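Local coordinates for protein HpuA (Kingella denitrificans ATCC 33394, PDB 5EC6) that probably acts as an outer-membrane lipoprotein receptor that binds haemoglobin, a role expected to serve iron acquisition by the bacterium, at residues Tyr73-Gly78 with Gly139-Pro144; Leu101-Pro106 with Val226-Phe231; Ile117-Asn122 with Asn129-Lys134; Gly181-Asn186 with Ala251-His256; Val288-Gly291 with Pro295-Ala298. All coordinates share one frame; numbering follows the deposited sequence.

Interaction 1 (Tyr73-Gly78 with Gly139-Pro144); sequences YQAPDG and GAWMSP
The indole of Trp141 carries Ala75 and Pro76 together on one face, Ser143 N, two residues on, on the opposite face, and a water in the ring plane at the NE1 edge. Ala75 CB sits over the five-membered ring, 3.6 Å from its centroid, while Pro76 CD sits over the six-membered ring, 3.5 Å from the centroid; both are CH-pi contacts close to the ring normal. A chi1 of 173° sets the indole CG opposite the Trp141 backbone N and swings the ring out from strand 136-142 toward the turn that begins at Ala75. Tyr73 approaches at about a right angle, bringing its OH to 3.3 Å from Trp141 CB, at the root of the indole. At the NE1 edge, the water accepts from Trp141 NE1 at 3.0 Å and donates to Asp77 OD2 at 2.8 Å, whereas Asp77 OD1 takes the backbone N of Lys79. The type I turn Ala75-Gly78 is closed by its own Gly78 N to Ala75 O bond. No direct hydrogen bond joins the segments, so the four-stranded sheet containing strand 65-74 meets strand 136-142 through dispersion and CH-pi packing, with one water satisfying the buried indole N-H.

Interaction 2 (Leu101-Pro106 with Val226-Phe231); sequences LPNSHP and VGNSEF
An Asx turn in the loop between barrel strands 220-225 and 235-243 presents Asn228 to Asn103, and the two side-chain amides stack with their planes only 8° apart. Asn103 ND2 lies 3.3 Å from Asn228 CG, face over face, and no direct hydrogen bond crosses the contact. The Asn228 amide is held by bonds to its own loop and to neighbouring residues. Its CG stands between the backbone N and the carbonyl carbon (chi1 53°), which folds OD1 back over the chain to receive two N-H groups: Glu230 N, at 2.9 Å and in the carbonyl plane, and Phe231 N, whose nearly straight bond comes from above that plane. Its ND2 hydrogen-bonds to Thr191 O and Ser193 OG. Beside the stack, Glu230 lays its aliphatic part against Asn103, with CB 3.5 Å from Asn103 O and CG 3.8 Å from Asn103 CB; a bend at chi2 then turns the carboxylate toward Ser104. There a water links Glu230 OE1 to Ser104 OG, which also bonds to Arg188 NE. The contact thus ties the start of strand 104-109 to a barrel loop at the surface, through amide stacking, the aliphatic part of Glu230 and bridging waters. A second water completes it, accepting from Asn103 ND2 at 2.9 Å and lying 2.7 Å from Ser229 OG.

Interaction 3 (Ile117-Asn122 with Asn129-Lys134); sequences IACCTN and NALRLK
Leu131 wedges its two methyl groups against the neighbouring cysteines, forming the dense, buried half of this contact. Its CD2 lies 3.6 Å from Cys119 SG and its CD1 3.9 Å from Cys120 SG. The sulfurs reach the same leucine by different torsions: that of Cys119 is opposite its backbone N (chi1 -155°), and that of Cys120 lies between N and the carbonyl carbon (chi1 58°). Cys119 SG and Cys120 SG are 5.1 Å apart, so no disulfide joins them. Leu133 adds CD1 at 4.2 Å from Cys119 SG, while Ile180 and Phe138 extend this apolar cluster into the neighbouring strands. Next to it, Thr121 CA makes a CA-H...O contact with Leu131 O at 3.4 Å, where the two backbones come closest and no conventional hydrogen bond crosses.

Beyond Thr121 the packing gives way to water. One molecule donates to both Thr121 OG1 and Leu133 O, the latter at 2.6 Å; another donates to Thr121 O and Leu133 O and accepts from Lys134 NZ. Leu133 O therefore gathers two solvent donors, and Thr121 OG1 gives its own proton to Asn122 OD1. Inverse gamma turns centred on Cys120 and Arg132, the second at the end of the 3-10 segment 129-131, shape the two limbs. The arrangement is that of a long irregular loop joining the consecutive antiparallel strands 115-118 and 136-142, apolar inside and hydrated outside.

Interaction 4 (Gly181-Asn186 with Ala251-His256); sequences GLRVKN and ASSGGH
Arg183 and Ser253 face each other with their CA atoms 12.5 Å apart, on strands 174-185 and 246-253, which share no backbone pairing. These two strands stand four steps apart around the closed antiparallel beta barrel, so the contact spans the barrel near one end instead of running between neighbours. Arginine length makes this possible: the chain is extended from CG to NE, and a chi1 of -65° puts CG opposite the carbonyl carbon as the side chain heads for the far strand. Ser253 meets it with OG set opposite its own backbone N. Its strand ends there in a type I' turn, Ser253-His256, of the hairpin with strand 256-265; Gly254 and Gly255 occupy its two central positions, both with positive phi.

The guanidinium is shared among several parts of the barrel end. NE bonds to Leu296 O, NH1 to the carbonyl oxygens of Phe231 and Asp233, and the Phe231 ring adds a cation-pi contact. A buried positive charge is thus surrounded largely by carbonyl dipoles, which probably offset much of its desolvation cost. Ser253 OG in turn bonds to Ser234 O, which steadies the hydroxyl as an acceptor for the arginine. Across the segments one bond does the joining: Arg183 NH2 donates edge-on, 4° from the guanidinium plane, to Ser253 OG at 3.0 Å and 166°.

Interaction 5 (Val288-Gly291 with Pro295-Ala298); sequences VNFG and PLNA
Val288 and Ala298 form an antiparallel hydrogen-bonded pair, each amide donating to the other's carbonyl: Val288 N to Ala298 O at 2.8 Å and Ala298 N to Val288 O at 3.0 Å. Their side chains lie on the same face of the sheet. From there the regular pairing stops, and the carboxamide of Asn297 continues the cross-links. Its OD1 accepts from Phe290 N at 2.7 Å, a straight bond (165°) that nevertheless arrives from well above the carbonyl plane. Its ND2 donates to Gly291 O at 3.0 Å and makes a longer, weak bond to Asn289 OD1. A chi1 of -66°, with CG opposite the carbonyl carbon, carries the amide back across to the other limb for these bonds. Both ends of the Asn297 amide are therefore satisfied, which suits a buried polar group and defines which way round it sits.

Asn289 contributes a second layer of support: its OD1 accepts from Gly291 N at 2.9 Å, in the carbonyl plane, closing an Asx turn. Leu296 O, already taken by Arg183, also lies 3.3 Å from Phe290 CE2. Apolar packing covers this side, with Leu296 CB 3.4 Å from Phe290 CD2 and Leu296 CD1 over one face of the ring. Gly291, at a positive phi of 142°, takes a backbone path that a side chain would obstruct. Together these bonds close a beta hairpin whose loop joins barrel strands 283-289 and 298-308, with asparagine side chains replacing main-chain pairing at its mouth.

Interactions 4 and 5 share one end of the beta barrel, their centres 6 Å apart and joined by the Arg183-Leu296 bond; interaction 2, centred 11 Å from interaction 4, reaches it through loop 226-231. The centres of interactions 1 and 3 lie 16 to 21 Å from those of interactions 4 and 5, on neighbouring strands 115-118 and 136-142 outside the barrel. Strand 174-185 connects the parts: Leu182 and Val184 pack against strand 136-142, Arg183 points into the barrel. Along the chain, interaction 2 alternates segments with 1 and 4, interaction 3 falls within 1 and 2, 4 opens after 1 and 3 close, and 5 is last. This is consistent with barrel and adjoining sheets forming one unit.

Interaction 1 (Tyr73-Gly78 with Gly139-Pro144)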
# COMPACT_ATOMS: atom_id res chain seq x y z
N TYR A 73 11.03 -7.33 1.77
CA TYR A 73 10.33 -7.69 0.54
C TYR A 73 11.06 -8.90 -0.05
O TYR A 73 12.23 -8.81 -0.36
CB TYR A 73 10.29 -6.50 -0.43
CG TYR A 73 9.75 -6.92 -1.78
CD1 TYR A 73 8.42 -7.21 -1.95
CD2 TYR A 73 10.60 -7.09 -2.84
CE1 TYR A 73 7.93 -7.65 -3.18
CE2 TYR A 73 10.13 -7.53 -4.06
CZ TYR A 73 8.81 -7.81 -4.23
OH TYR A 73 8.36 -8.25 -5.47
N GLN A 74 10.36 -10.02 -0.23
CA GLN A 74 10.91 -11.16 -1.00
C GLN A 74 10.41 -11.08 -2.47
O GLN A 74 9.20 -11.16 -2.74
CB GLN A 74 10.51 -12.51 -0.39
CG GLN A 74 11.30 -13.63 -1.03
CD GLN A 74 10.95 -15.01 -0.55
OE1 GLN A 74 9.84 -15.29 -0.13
NE2 GLN A 74 11.94 -15.89 -0.57
N ALA A 75 11.36 -10.92 -3.37
CA ALA A 75 11.04 -10.79 -4.78
C ALA A 75 10.63 -12.14 -5.34
O ALA A 75 10.85 -13.16 -4.73
CB ALA A 75 12.23 -10.21 -5.48
N PRO A 76 10.01 -12.14 -6.54
CA PRO A 76 9.64 -13.40 -7.21
C PRO A 76 10.79 -14.37 -7.44
O PRO A 76 10.53 -15.57 -7.55
CB PRO A 76 9.05 -12.94 -8.54
CG PRO A 76 8.58 -11.53 -8.30
CD PRO A 76 9.62 -10.96 -7.34
N ASP A 77 12.02 -13.86 -7.50
CA ASP A 77 13.20 -14.71 -7.64
C ASP A 77 13.72 -15.27 -6.34
O ASP A 77 14.76 -15.92 -6.32
CB ASP A 77 14.32 -13.97 -8.43
CG ASP A 77 14.90 -12.75 -7.71
OD1 ASP A 77 14.51 -12.48 -6.51
OD2 ASP A 77 15.74 -12.03 -8.34
N GLY A 78 13.05 -14.97 -5.23
CA GLY A 78 13.42 -15.53 -3.95
C GLY A 78 14.36 -14.62 -3.13
O GLY A 78 14.61 -14.91 -1.93
N GLY A 139 4.20 -1.30 -4.06
CA GLY A 139 5.30 -1.02 -4.96
C GLY A 139 5.35 -2.01 -6.07
O GLY A 139 4.33 -2.58 -6.50
N ALA A 140 6.57 -2.15 -6.64
CA ALA A 140 6.78 -3.04 -7.79
C ALA A 140 8.19 -3.52 -7.79
O ALA A 140 9.12 -2.77 -7.40
CB ALA A 140 6.50 -2.32 -9.09
N TRP A 141 8.36 -4.74 -8.30
CA TRP A 141 9.67 -5.29 -8.62
C TRP A 141 9.70 -5.57 -10.12
O TRP A 141 8.71 -6.05 -10.70
CB TRP A 141 9.90 -6.54 -7.82
CG TRP A 141 11.15 -7.35 -8.14
CD1 TRP A 141 12.37 -7.25 -7.55
CD2 TRP A 141 11.25 -8.45 -9.08
NE1 TRP A 141 13.24 -8.20 -8.06
CE2 TRP A 141 12.56 -8.96 -9.00
CE3 TRP A 141 10.35 -9.02 -9.98
CZ2 TRP A 141 12.99 -10.03 -9.78
CZ3 TRP A 141 10.78 -10.13 -10.73
CH2 TRP A 141 12.08 -10.60 -10.62
N MET A 142 10.83 -5.26 -10.73
CA MET A 142 11.05 -5.58 -12.15
C MET A 142 12.18 -6.58 -12.25
O MET A 142 13.22 -6.38 -11.63
CB MET A 142 11.38 -4.32 -12.93
CG MET A 142 11.71 -4.61 -14.38
SD MET A 142 12.33 -3.13 -15.23
CE MET A 142 10.70 -2.57 -15.58
N SER A 143 11.99 -7.63 -13.05
CA SER A 143 13.05 -8.62 -13.29
C SER A 143 14.13 -8.07 -14.25
O SER A 143 13.91 -7.06 -14.94
CB SER A 143 12.51 -9.94 -13.84
OG SER A 143 12.21 -9.84 -15.20
N PRO A 144 15.32 -8.71 -14.22
CA PRO A 144 16.29 -8.40 -15.28
C PRO A 144 15.72 -8.59 -16.68
O PRO A 144 16.14 -7.87 -17.61
CB PRO A 144 17.45 -9.36 -14.97
CG PRO A 144 17.00 -10.29 -13.95
CD PRO A 144 15.85 -9.66 -13.23
O HOH W 1 15.98 -9.32 -7.69

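Interaction 2 (Leu101-Pro106 with Val226-Phe231)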
# COMPACT_ATOMS: atom_id res chain seq x y z
N LEU A 101 2.93 15.37 -5.65
CA LEU A 101 3.67 14.15 -5.91
C LEU A 101 4.08 14.11 -7.36
O LEU A 101 3.25 14.22 -8.28
CB LEU A 101 2.83 12.91 -5.53
CG LEU A 101 3.56 11.58 -5.56
CD1 LEU A 101 4.66 11.51 -4.48
CD2 LEU A 101 2.57 10.40 -5.40
N PRO A 102 5.40 13.95 -7.63
CA PRO A 102 5.77 13.81 -9.04
C PRO A 102 5.12 12.56 -9.66
O PRO A 102 4.89 11.60 -8.92
CB PRO A 102 7.28 13.63 -8.98
CG PRO A 102 7.69 14.20 -7.67
CD PRO A 102 6.55 13.91 -6.73
N ASN A 103 4.81 12.58 -10.94
CA ASN A 103 4.12 11.45 -11.57
C ASN A 103 5.02 10.36 -12.12
O ASN A 103 4.52 9.33 -12.58
CB ASN A 103 3.17 11.93 -12.65
CG ASN A 103 2.10 12.86 -12.13
OD1 ASN A 103 1.69 12.81 -10.98
ND2 ASN A 103 1.61 13.70 -13.00
N SER A 104 6.34 10.56 -12.07
CA SER A 104 7.32 9.59 -12.57
C SER A 104 8.49 9.57 -11.61
O SER A 104 8.88 10.62 -11.06
CB SER A 104 7.80 10.01 -13.97
OG SER A 104 8.67 9.04 -14.51
N HIS A 105 9.04 8.37 -11.38
CA HIS A 105 10.07 8.13 -10.37
C HIS A 105 11.04 7.07 -10.86
O HIS A 105 10.65 6.09 -11.49
CB HIS A 105 9.50 7.67 -9.02
CG HIS A 105 8.25 8.37 -8.63
ND1 HIS A 105 8.21 9.26 -7.59
CD2 HIS A 105 6.98 8.27 -9.09
CE1 HIS A 105 6.98 9.73 -7.46
NE2 HIS A 105 6.22 9.16 -8.37
N PRO A 106 12.34 7.27 -10.61
CA PRO A 106 13.28 6.20 -10.92
C PRO A 106 13.17 5.01 -9.95
O PRO A 106 12.93 5.22 -8.77
CB PRO A 106 14.65 6.91 -10.73
CG PRO A 106 14.41 7.91 -9.66
CD PRO A 106 12.99 8.41 -9.92
N VAL A 226 -6.88 8.30 -10.32
CA VAL A 226 -6.80 9.38 -11.34
C VAL A 226 -5.46 9.37 -12.09
O VAL A 226 -4.41 9.46 -11.49
CB VAL A 226 -7.02 10.72 -10.63
CG1 VAL A 226 -6.94 11.88 -11.64
CG2 VAL A 226 -8.36 10.73 -9.96
N GLY A 227 -5.55 9.28 -13.41
CA GLY A 227 -4.41 9.24 -14.28
C GLY A 227 -3.86 10.60 -14.68
O GLY A 227 -4.35 11.65 -14.25
N ASN A 228 -2.81 10.51 -15.51
CA ASN A 228 -2.11 11.70 -16.03
C ASN A 228 -1.22 11.21 -17.17
O ASN A 228 -1.29 10.05 -17.59
CB ASN A 228 -1.31 12.36 -14.92
CG ASN A 228 -0.39 11.38 -14.20
OD1 ASN A 228 0.52 10.86 -14.80
ND2 ASN A 228 -0.71 11.06 -12.90
N SER A 229 -0.43 12.12 -17.76
CA SER A 229 0.38 11.77 -18.92
C SER A 229 1.41 10.70 -18.65
O SER A 229 1.79 10.04 -19.57
CB SER A 229 1.14 13.02 -19.42
OG SER A 229 2.03 13.50 -18.42
N GLU A 230 1.83 10.51 -17.39
CA GLU A 230 2.79 9.47 -17.05
C GLU A 230 2.11 8.14 -16.67
O GLU A 230 2.44 7.04 -17.16
CB GLU A 230 3.67 9.94 -15.88
CG GLU A 230 4.49 11.22 -16.15
CD GLU A 230 5.29 11.10 -17.43
OE1 GLU A 230 6.04 10.11 -17.56
OE2 GLU A 230 5.08 11.94 -18.33
N PHE A 231 1.18 8.25 -15.75
CA PHE A 231 0.44 7.09 -15.27
C PHE A 231 -0.40 6.43 -16.35
O PHE A 231 -0.60 5.22 -16.33
CB PHE A 231 -0.45 7.51 -14.11
CG PHE A 231 -1.17 6.35 -13.43
CD1 PHE A 231 -0.51 5.56 -12.47
CD2 PHE A 231 -2.47 6.07 -13.75
CE1 PHE A 231 -1.20 4.53 -11.82
CE2 PHE A 231 -3.14 5.02 -13.12
CZ PHE A 231 -2.51 4.26 -12.16
O HOH W 2 2.26 14.23 -15.79
O HOH W 3 7.88 8.55 -16.94

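Interaction 3 (Ile117-Asn122 with Asn129-Lys134)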
# COMPACT_ATOMS: atom_id res chain seq x y z
N ILE A 117 10.81 -0.49 -6.45
CA ILE A 117 10.36 0.73 -5.80
C ILE A 117 9.20 0.40 -4.84
O ILE A 117 8.47 -0.61 -5.03
CB ILE A 117 9.89 1.73 -6.85
CG1 ILE A 117 9.84 3.16 -6.24
CG2 ILE A 117 8.59 1.29 -7.47
CD1 ILE A 117 9.90 4.29 -7.20
N ALA A 118 9.08 1.23 -3.80
CA ALA A 118 8.01 1.14 -2.81
C ALA A 118 7.58 2.54 -2.40
O ALA A 118 8.21 3.55 -2.76
CB ALA A 118 8.45 0.32 -1.64
N CYS A 119 6.47 2.64 -1.69
CA CYS A 119 6.00 3.98 -1.24
C CYS A 119 7.03 4.72 -0.38
O CYS A 119 7.70 4.11 0.48
CB CYS A 119 4.78 3.88 -0.36
SG CYS A 119 3.72 5.41 -0.34
N CYS A 120 7.13 6.04 -0.56
CA CYS A 120 7.90 6.87 0.37
C CYS A 120 7.09 7.14 1.62
O CYS A 120 6.39 8.16 1.72
CB CYS A 120 8.33 8.20 -0.27
SG CYS A 120 6.99 9.25 -0.89
N THR A 121 7.17 6.24 2.58
CA THR A 121 6.29 6.35 3.71
C THR A 121 6.91 7.29 4.76
O THR A 121 6.17 7.85 5.57
CB THR A 121 5.85 4.95 4.26
OG1 THR A 121 6.99 4.27 4.81
CG2 THR A 121 5.20 4.12 3.14
N ASN A 122 8.23 7.49 4.74
CA ASN A 122 8.98 7.76 5.98
C ASN A 122 9.19 9.21 6.36
O ASN A 122 9.81 9.50 7.39
CB ASN A 122 10.36 7.14 5.93
CG ASN A 122 10.34 5.66 6.20
OD1 ASN A 122 9.31 5.01 6.08
ND2 ASN A 122 11.50 5.12 6.57
N ASN A 129 -1.48 12.56 2.93
CA ASN A 129 -1.90 11.57 3.82
C ASN A 129 -1.89 10.17 3.22
O ASN A 129 -1.73 9.24 3.98
CB ASN A 129 -3.28 11.90 4.32
CG ASN A 129 -3.30 13.08 5.28
OD1 ASN A 129 -2.27 13.48 5.85
ND2 ASN A 129 -4.48 13.65 5.45
N ALA A 130 -2.05 10.01 1.90
CA ALA A 130 -2.08 8.64 1.31
C ALA A 130 -0.77 7.89 1.52
O ALA A 130 -0.74 6.69 1.50
CB ALA A 130 -2.40 8.69 -0.17
N LEU A 131 0.32 8.65 1.68
CA LEU A 131 1.65 8.08 1.71
C LEU A 131 2.04 7.63 3.10
O LEU A 131 3.01 6.92 3.25
CB LEU A 131 2.69 9.14 1.30
CG LEU A 131 2.63 9.80 -0.07
CD1 LEU A 131 3.60 10.98 -0.03
CD2 LEU A 131 3.01 8.80 -1.16
N ARG A 132 1.29 8.09 4.11
CA ARG A 132 1.64 7.89 5.49
C ARG A 132 1.20 6.52 5.99
O ARG A 132 0.47 6.39 6.98
CB ARG A 132 0.94 8.94 6.36
CG ARG A 132 1.19 10.40 6.04
CD ARG A 132 0.39 11.27 7.04
NE ARG A 132 0.78 12.68 7.02
CZ ARG A 132 1.92 13.15 7.54
NH1 ARG A 132 2.79 12.33 8.12
NH2 ARG A 132 2.20 14.45 7.46
N LEU A 133 1.63 5.50 5.30
CA LEU A 133 1.17 4.16 5.62
C LEU A 133 2.02 3.72 6.78
O LEU A 133 3.20 4.11 6.83
CB LEU A 133 1.40 3.26 4.41
CG LEU A 133 0.67 3.71 3.17
CD1 LEU A 133 1.18 2.91 1.97
CD2 LEU A 133 -0.78 3.51 3.30
N LYS A 134 1.41 3.03 7.75
CA LYS A 134 2.11 2.45 8.91
C LYS A 134 2.00 0.95 9.01
O LYS A 134 2.77 0.33 9.72
CB LYS A 134 1.60 3.04 10.25
CG LYS A 134 1.54 4.55 10.29
CD LYS A 134 2.90 5.23 10.37
CE LYS A 134 2.66 6.74 10.59
NZ LYS A 134 3.41 7.66 9.67
O HOH W 4 5.54 3.06 7.28
O HOH W 5 4.22 6.65 7.25

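Interaction 4 (Gly181-Asn186 with Ala251-His256)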
# COMPACT_ATOMS: atom_id res chain seq x y z
N GLY A 181 -2.10 5.11 -6.81
CA GLY A 181 -1.85 4.01 -7.75
C GLY A 181 -0.48 4.11 -8.37
O GLY A 181 0.04 5.23 -8.56
N LEU A 182 0.07 2.94 -8.64
CA LEU A 182 1.42 2.80 -9.18
C LEU A 182 1.39 1.84 -10.36
O LEU A 182 0.85 0.72 -10.27
CB LEU A 182 2.37 2.29 -8.11
CG LEU A 182 3.73 1.78 -8.62
CD1 LEU A 182 4.53 3.03 -8.87
CD2 LEU A 182 4.44 0.86 -7.62
N ARG A 183 2.01 2.26 -11.47
CA ARG A 183 2.29 1.39 -12.58
C ARG A 183 3.81 1.49 -12.90
O ARG A 183 4.53 2.34 -12.34
CB ARG A 183 1.46 1.78 -13.82
CG ARG A 183 -0.11 1.62 -13.68
CD ARG A 183 -0.79 2.10 -14.94
NE ARG A 183 -2.11 1.53 -15.24
CZ ARG A 183 -3.12 2.19 -15.81
NH1 ARG A 183 -3.05 3.52 -16.11
NH2 ARG A 183 -4.27 1.55 -15.96
N VAL A 184 4.28 0.60 -13.76
CA VAL A 184 5.65 0.69 -14.30
C VAL A 184 5.55 0.89 -15.80
O VAL A 184 4.91 0.10 -16.50
CB VAL A 184 6.49 -0.55 -13.96
CG1 VAL A 184 7.87 -0.37 -14.61
CG2 VAL A 184 6.63 -0.72 -12.48
N LYS A 185 6.12 1.99 -16.27
CA LYS A 185 6.17 2.27 -17.71
C LYS A 185 7.61 2.58 -18.07
O LYS A 185 8.20 3.49 -17.49
CB LYS A 185 5.34 3.49 -18.05
CG LYS A 185 5.65 4.05 -19.45
CD LYS A 185 4.61 5.06 -19.91
CE LYS A 185 4.75 6.37 -19.17
NZ LYS A 185 3.62 7.24 -19.58
N ASN A 186 8.17 1.83 -19.01
CA ASN A 186 9.50 2.20 -19.54
C ASN A 186 10.51 2.45 -18.46
O ASN A 186 11.06 3.57 -18.36
CB ASN A 186 9.40 3.48 -20.37
CG ASN A 186 8.90 3.22 -21.76
OD1 ASN A 186 7.99 3.91 -22.24
ND2 ASN A 186 9.49 2.22 -22.42
N ALA A 251 -12.43 -3.55 -12.73
CA ALA A 251 -12.18 -2.15 -12.97
C ALA A 251 -11.91 -1.95 -14.44
O ALA A 251 -11.69 -2.93 -15.16
CB ALA A 251 -10.99 -1.64 -12.13
N SER A 252 -11.97 -0.70 -14.91
CA SER A 252 -11.71 -0.38 -16.31
C SER A 252 -10.67 0.68 -16.43
O SER A 252 -10.55 1.58 -15.55
CB SER A 252 -13.00 0.08 -17.02
OG SER A 252 -13.53 1.22 -16.40
N SER A 253 -9.94 0.62 -17.54
CA SER A 253 -9.00 1.67 -17.85
C SER A 253 -8.82 1.71 -19.35
O SER A 253 -8.44 0.71 -19.94
CB SER A 253 -7.68 1.40 -17.16
OG SER A 253 -6.78 2.49 -17.31
N GLY A 254 -9.15 2.84 -19.97
CA GLY A 254 -8.99 2.91 -21.43
C GLY A 254 -9.66 1.83 -22.26
O GLY A 254 -9.14 1.42 -23.31
N GLY A 255 -10.81 1.36 -21.81
CA GLY A 255 -11.54 0.33 -22.53
C GLY A 255 -11.20 -1.09 -22.15
O GLY A 255 -11.88 -2.01 -22.58
N HIS A 256 -10.14 -1.27 -21.36
CA HIS A 256 -9.70 -2.58 -20.92
C HIS A 256 -10.26 -2.88 -19.53
O HIS A 256 -10.33 -1.99 -18.67
CB HIS A 256 -8.19 -2.57 -20.80
CG HIS A 256 -7.48 -2.22 -22.07
ND1 HIS A 256 -7.26 -3.14 -23.07
CD2 HIS A 256 -6.93 -1.05 -22.49
CE1 HIS A 256 -6.62 -2.54 -24.06
NE2 HIS A 256 -6.41 -1.28 -23.73

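Interaction 5 (Val288-Gly291 with Pro295-Ala298)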
# COMPACT_ATOMS: atom_id res chain seq x y z
N VAL A 288 -4.42 -4.33 -9.58
CA VAL A 288 -5.36 -4.34 -10.70
C VAL A 288 -4.64 -4.97 -11.87
O VAL A 288 -3.59 -4.50 -12.25
CB VAL A 288 -5.89 -2.94 -11.10
CG1 VAL A 288 -6.99 -3.11 -12.12
CG2 VAL A 288 -6.43 -2.19 -9.91
N ASN A 289 -5.17 -6.08 -12.38
CA ASN A 289 -4.47 -6.93 -13.32
C ASN A 289 -5.28 -7.04 -14.62
O ASN A 289 -6.37 -7.64 -14.63
CB ASN A 289 -4.26 -8.32 -12.74
CG ASN A 289 -3.25 -9.13 -13.51
OD1 ASN A 289 -3.17 -9.08 -14.76
ND2 ASN A 289 -2.45 -9.92 -12.76
N PHE A 290 -4.71 -6.45 -15.69
CA PHE A 290 -5.36 -6.39 -17.01
C PHE A 290 -4.87 -7.54 -17.93
O PHE A 290 -5.28 -7.64 -19.08
CB PHE A 290 -5.05 -5.04 -17.64
CG PHE A 290 -5.63 -3.88 -16.90
CD1 PHE A 290 -6.94 -3.45 -17.15
CD2 PHE A 290 -4.92 -3.26 -15.88
CE1 PHE A 290 -7.49 -2.38 -16.48
CE2 PHE A 290 -5.48 -2.22 -15.16
CZ PHE A 290 -6.78 -1.77 -15.47
N GLY A 291 -4.02 -8.41 -17.40
CA GLY A 291 -3.40 -9.48 -18.19
C GLY A 291 -1.98 -9.72 -17.79
O GLY A 291 -1.28 -8.80 -17.33
N PRO A 295 1.33 -3.76 -19.30
CA PRO A 295 1.86 -2.53 -18.72
C PRO A 295 0.80 -1.68 -18.01
O PRO A 295 1.18 -0.72 -17.36
CB PRO A 295 2.42 -1.77 -19.94
CG PRO A 295 1.55 -2.26 -21.06
CD PRO A 295 1.37 -3.72 -20.78
N LEU A 296 -0.49 -2.02 -18.12
CA LEU A 296 -1.57 -1.35 -17.44
C LEU A 296 -1.65 -1.78 -15.98
O LEU A 296 -2.35 -1.14 -15.20
CB LEU A 296 -2.91 -1.58 -18.12
CG LEU A 296 -2.99 -1.13 -19.57
CD1 LEU A 296 -4.36 -1.50 -20.12
CD2 LEU A 296 -2.74 0.37 -19.70
N ASN A 297 -0.98 -2.88 -15.64
CA ASN A 297 -1.17 -3.45 -14.28
C ASN A 297 -0.66 -2.49 -13.23
O ASN A 297 0.33 -1.77 -13.39
CB ASN A 297 -0.49 -4.81 -14.13
CG ASN A 297 -1.12 -5.88 -15.02
OD1 ASN A 297 -2.13 -5.62 -15.67
ND2 ASN A 297 -0.59 -7.09 -14.98
N ALA A 298 -1.37 -2.48 -12.11
CA ALA A 298 -1.15 -1.47 -11.05
C ALA A 298 -1.17 -2.11 -9.68
O ALA A 298 -1.88 -3.10 -9.45
CB ALA A 298 -2.23 -0.41 -11.08